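Local coordinates for protein putative rhamnosidase (Streptomyces avermitilis, PDB 3W5M) that hydrolyses terminal non-reducing alpha-L-rhamnose residues, releasing L-rhamnose from citrus flavonoids and gum arabic, and carries a calcium-dependent rhamnose-binding module, at residues Val837-Leu847 / Val869-Pro880. Sequence-based numbering, arbitrary orientation.
Sequences VALIEAKDWHL and VAYRLLHQRTFP
Arg872 lays its guanidinium over one face of the Trp845 indole, a cation-pi contact with CZ of Arg872 3.6 Å from the centroid of the five-membered ring and the two planes 30° apart. The arginine chain leaves with CG anti to the backbone N and bends at chi2 (77°), which folds it over the ring; CG of Glu841 lies on the opposite face. Beside this pair, Gln876 stacks its amide on the His846 imidazole, the planes almost parallel, with Gln876 NE2 above the imidazole but displaced from its centre. Gln876 NE2 also donates to Trp845 O (2.8 Å), approaching from above the carbonyl plane, while OE1 of Gln876 accepts a hydrogen bond from Thr878 N. His846 is held at both nitrogens: ND1 donates to Lys843 O (2.9 Å), and NE2 shares a hydrogen bond with Thr878 OG1 (2.7 Å), which together fix the ring's rotation. A water links Leu847 N to Pro880 O, the proline following a cis peptide. Deeper in, CD2 of Leu873 meets CG2 of Ile840 (3.8 Å) and lies against Trp845 O, and Val869 reaches Ile840 and Trp845. Helix 829-842 ends in a Schellman motif with Asp844 at C-prime, turning the chain toward helix 867-875; the axes of 837-842 and 869-875 come no closer than 11.8 Å, at 34° to each other. Within the (alpha/alpha)6-barrel catalytic domain, helix 854-863 packs on Leu847, Val869 and Leu873, and helix 812-820 on Ile840.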
loop_
_atom_site.group_PDB
_atom_site.type_symbol
_atom_site.label_atom_id
_atom_site.label_comp_id
_atom_site.label_asym_id
_atom_site.label_seq_id
_atom_site.Cartn_x
_atom_site.Cartn_y
_atom_site.Cartn_z
ATOM N N VAL A 837 34.353 9.268 -7.958
ATOM C CA VAL A 837 35.188 8.416 -7.136
ATOM C C VAL A 837 35.986 9.258 -6.138
ATOM O O VAL A 837 36.193 8.835 -4.993
ATOM C CB VAL A 837 36.127 7.560 -8.000
ATOM C CG1 VAL A 837 37.093 6.764 -7.140
ATOM C CG2 VAL A 837 35.306 6.601 -8.859
ATOM N N ALA A 838 36.413 10.438 -6.581
ATOM C CA ALA A 838 37.196 11.345 -5.748
ATOM C C ALA A 838 36.359 11.840 -4.569
ATOM O O ALA A 838 36.859 11.911 -3.437
ATOM C CB ALA A 838 37.714 12.521 -6.571
ATOM N N LEU A 839 35.089 12.164 -4.840
ATOM C CA LEU A 839 34.152 12.627 -3.809
ATOM C C LEU A 839 33.816 11.532 -2.796
ATOM O O LEU A 839 33.680 11.817 -1.602
ATOM C CB LEU A 839 32.884 13.219 -4.418
ATOM C CG LEU A 839 32.970 14.453 -5.320
ATOM C CD1 LEU A 839 31.639 14.704 -5.986
ATOM C CD2 LEU A 839 33.382 15.700 -4.552
ATOM N N ILE A 840 33.698 10.295 -3.278
ATOM C CA ILE A 840 33.478 9.124 -2.421
ATOM C C ILE A 840 34.701 8.852 -1.519
ATOM O O ILE A 840 34.568 8.663 -0.299
ATOM C CB ILE A 840 33.114 7.874 -3.259
ATOM C CG1 ILE A 840 31.757 8.096 -3.967
ATOM C CG2 ILE A 840 33.102 6.618 -2.385
ATOM C CD1 ILE A 840 31.315 6.974 -4.899
ATOM N N GLU A 841 35.889 8.840 -2.130
ATOM C CA GLU A 841 37.152 8.687 -1.395
ATOM C C GLU A 841 37.288 9.758 -0.301
ATOM O O GLU A 841 37.654 9.439 0.831
ATOM C CB GLU A 841 38.342 8.740 -2.361
ATOM C CG GLU A 841 39.664 8.249 -1.783
ATOM C CD GLU A 841 40.856 8.615 -2.658
ATOM O OE1 GLU A 841 40.939 9.788 -3.081
ATOM O OE2 GLU A 841 41.714 7.740 -2.919
ATOM N N ALA A 842 36.965 11.006 -0.646
ATOM C CA ALA A 842 37.027 12.140 0.286
ATOM C C ALA A 842 36.086 12.003 1.489
ATOM O O ALA A 842 36.337 12.583 2.546
ATOM C CB ALA A 842 36.754 13.450 -0.441
ATOM N N LYS A 843 34.998 11.254 1.317
ATOM C CA LYS A 843 34.058 11.000 2.399
ATOM C C LYS A 843 34.413 9.714 3.130
ATOM O O LYS A 843 33.536 9.096 3.746
ATOM C CB LYS A 843 32.625 10.921 1.854
ATOM C CG LYS A 843 32.021 12.251 1.420
ATOM C CD LYS A 843 32.591 13.426 2.215
ATOM C CE LYS A 843 31.560 14.504 2.501
ATOM N NZ LYS A 843 30.498 14.581 1.467
ATOM N N ASP A 844 35.687 9.314 3.067
ATOM C CA ASP A 844 36.181 8.069 3.681
ATOM C C ASP A 844 35.418 6.824 3.173
ATOM O O ASP A 844 35.075 5.906 3.943
ATOM C CB ASP A 844 36.186 8.171 5.221
ATOM C CG ASP A 844 36.911 7.007 5.891
ATOM O OD1 ASP A 844 37.957 6.560 5.363
ATOM O OD2 ASP A 844 36.426 6.539 6.950
ATOM N N TRP A 845 35.187 6.817 1.857
ATOM C CA TRP A 845 34.509 5.739 1.145
ATOM C C TRP A 845 33.075 5.555 1.655
ATOM O O TRP A 845 32.684 4.454 2.044
ATOM C CB TRP A 845 35.305 4.430 1.228
ATOM C CG TRP A 845 36.722 4.549 0.751
ATOM C CD1 TRP A 845 37.849 4.561 1.524
ATOM C CD2 TRP A 845 37.161 4.681 -0.609
ATOM N NE1 TRP A 845 38.969 4.684 0.728
ATOM C CE2 TRP A 845 38.577 4.756 -0.585
ATOM C CE3 TRP A 845 36.500 4.742 -1.846
ATOM C CZ2 TRP A 845 39.345 4.887 -1.754
ATOM C CZ3 TRP A 845 37.262 4.875 -3.011
ATOM C CH2 TRP A 845 38.672 4.947 -2.953
ATOM N N HIS A 846 32.343 6.657 1.710
ATOM C CA HIS A 846 30.909 6.633 2.028
ATOM C C HIS A 846 30.143 7.361 0.940
ATOM O O HIS A 846 30.617 8.344 0.373
ATOM C CB HIS A 846 30.579 7.312 3.375
ATOM C CG HIS A 846 31.115 6.596 4.579
ATOM N ND1 HIS A 846 32.416 6.741 5.013
ATOM C CD2 HIS A 846 30.520 5.752 5.457
ATOM C CE1 HIS A 846 32.606 6.000 6.090
ATOM N NE2 HIS A 846 31.470 5.393 6.386
ATOM N N LEU A 847 28.939 6.879 0.661
ATOM C CA LEU A 847 28.044 7.578 -0.233
ATOM C C LEU A 847 27.538 8.875 0.397
ATOM O O LEU A 847 27.615 9.058 1.605
ATOM C CB LEU A 847 26.857 6.663 -0.610
ATOM C CG LEU A 847 25.908 6.162 0.488
ATOM C CD1 LEU A 847 24.897 7.241 0.889
ATOM C CD2 LEU A 847 25.199 4.922 -0.018
ATOM N N VAL A 869 35.023 -0.103 -6.164
ATOM C CA VAL A 869 34.477 1.004 -5.378
ATOM C C VAL A 869 33.011 0.748 -4.996
ATOM O O VAL A 869 32.568 1.105 -3.902
ATOM C CB VAL A 869 34.564 2.321 -6.161
ATOM C CG1 VAL A 869 33.844 3.461 -5.449
ATOM C CG2 VAL A 869 36.025 2.699 -6.397
ATOM N N ALA A 870 32.262 0.140 -5.909
ATOM C CA ALA A 870 30.866 -0.194 -5.620
ATOM C C ALA A 870 30.827 -1.167 -4.462
ATOM O O ALA A 870 30.033 -0.979 -3.533
ATOM C CB ALA A 870 30.179 -0.773 -6.849
ATOM N N TYR A 871 31.694 -2.176 -4.492
ATOM C CA TYR A 871 31.756 -3.148 -3.411
ATOM C C TYR A 871 32.144 -2.490 -2.094
ATOM O O TYR A 871 31.651 -2.887 -1.044
ATOM C CB TYR A 871 32.704 -4.286 -3.744
ATOM C CG TYR A 871 32.035 -5.459 -4.442
ATOM C CD1 TYR A 871 31.229 -6.356 -3.723
ATOM C CD2 TYR A 871 32.213 -5.680 -5.820
ATOM C CE1 TYR A 871 30.625 -7.427 -4.352
ATOM C CE2 TYR A 871 31.615 -6.757 -6.456
ATOM C CZ TYR A 871 30.822 -7.623 -5.714
ATOM O OH TYR A 871 30.237 -8.695 -6.308
ATOM N N ARG A 872 33.014 -1.484 -2.161
ATOM C CA ARG A 872 33.486 -0.802 -0.957
ATOM C C ARG A 872 32.302 -0.141 -0.251
ATOM O O ARG A 872 32.110 -0.311 0.963
ATOM C CB ARG A 872 34.567 0.232 -1.301
ATOM C CG ARG A 872 35.294 0.819 -0.096
ATOM C CD ARG A 872 36.341 -0.130 0.494
ATOM N NE ARG A 872 37.245 0.571 1.412
ATOM C CZ ARG A 872 38.383 1.166 1.047
ATOM N NH1 ARG A 872 38.786 1.153 -0.218
ATOM N NH2 ARG A 872 39.129 1.779 1.955
ATOM N N LEU A 873 31.512 0.587 -1.030
ATOM C CA LEU A 873 30.263 1.165 -0.555
ATOM C C LEU A 873 29.287 0.109 -0.063
ATOM O O LEU A 873 28.645 0.292 0.974
ATOM C CB LEU A 873 29.605 2.015 -1.637
ATOM C CG LEU A 873 30.410 3.232 -2.067
ATOM C CD1 LEU A 873 29.605 4.006 -3.073
ATOM C CD2 LEU A 873 30.742 4.097 -0.860
ATOM N N LEU A 874 29.188 -0.995 -0.797
ATOM C CA LEU A 874 28.223 -2.041 -0.466
ATOM C C LEU A 874 28.516 -2.684 0.894
ATOM O O LEU A 874 27.594 -2.907 1.687
ATOM C CB LEU A 874 28.130 -3.110 -1.572
ATOM C CG LEU A 874 27.019 -4.144 -1.349
ATOM C CD1 LEU A 874 25.650 -3.547 -1.648
ATOM C CD2 LEU A 874 27.263 -5.389 -2.198
ATOM N N HIS A 875 29.795 -2.965 1.157
ATOM C CA HIS A 875 30.215 -3.679 2.372
ATOM C C HIS A 875 30.486 -2.750 3.553
ATOM O O HIS A 875 30.764 -3.223 4.663
ATOM C CB HIS A 875 31.473 -4.503 2.101
ATOM C CG HIS A 875 31.234 -5.705 1.253
ATOM N ND1 HIS A 875 30.308 -6.672 1.579
ATOM C CD2 HIS A 875 31.809 -6.105 0.097
ATOM C CE1 HIS A 875 30.315 -7.612 0.651
ATOM N NE2 HIS A 875 31.225 -7.295 -0.252
ATOM N N GLN A 876 30.413 -1.449 3.300
ATOM C CA GLN A 876 30.625 -0.421 4.317
ATOM C C GLN A 876 29.676 -0.619 5.509
ATOM O O GLN A 876 28.472 -0.831 5.318
ATOM C CB GLN A 876 30.416 0.948 3.677
ATOM C CG GLN A 876 30.616 2.164 4.566
ATOM C CD GLN A 876 32.020 2.271 5.161
ATOM O OE1 GLN A 876 32.326 1.642 6.184
ATOM N NE2 GLN A 876 32.872 3.092 4.539
ATOM N N ARG A 877 30.210 -0.568 6.729
ATOM C CA ARG A 877 29.392 -0.781 7.945
ATOM C C ARG A 877 29.187 0.500 8.767
ATOM O O ARG A 877 28.277 0.595 9.605
ATOM C CB ARG A 877 29.983 -1.896 8.805
ATOM C CG ARG A 877 29.826 -3.296 8.212
ATOM C CD ARG A 877 30.502 -4.344 9.085
ATOM N NE ARG A 877 30.010 -4.288 10.459
ATOM C CZ ARG A 877 30.581 -4.884 11.497
ATOM N NH1 ARG A 877 31.686 -5.604 11.334
ATOM N NH2 ARG A 877 30.050 -4.752 12.706
ATOM N N THR A 878 30.022 1.504 8.541
ATOM C CA THR A 878 29.915 2.723 9.326
ATOM C C THR A 878 29.000 3.698 8.617
ATOM O O THR A 878 28.766 3.558 7.423
ATOM C CB THR A 878 31.305 3.358 9.601
ATOM O OG1 THR A 878 31.964 3.585 8.351
ATOM C CG2 THR A 878 32.156 2.422 10.459
ATOM N N PHE A 879 28.471 4.680 9.345
ATOM C CA PHE A 879 27.502 5.656 8.783
ATOM C C PHE A 879 28.106 6.696 7.805
ATOM O O PHE A 879 29.214 7.175 8.050
ATOM C CB PHE A 879 26.774 6.395 9.921
ATOM C CG PHE A 879 25.999 7.605 9.464
ATOM C CD1 PHE A 879 26.608 8.857 9.384
ATOM C CD2 PHE A 879 24.661 7.494 9.091
ATOM C CE1 PHE A 879 25.905 9.969 8.923
ATOM C CE2 PHE A 879 23.961 8.602 8.627
ATOM C CZ PHE A 879 24.575 9.838 8.547
ATOM N N PRO A 880 27.380 7.067 6.706
ATOM C CA PRO A 880 26.138 6.473 6.144
ATOM C C PRO A 880 26.414 5.275 5.241
ATOM O O PRO A 880 27.434 5.240 4.528
ATOM C CB PRO A 880 25.536 7.625 5.336
ATOM C CG PRO A 880 26.717 8.437 4.920
ATOM C CD PRO A 880 27.658 8.383 6.088
HETATM O O HOH W 1 28.483 4.298 2.352
#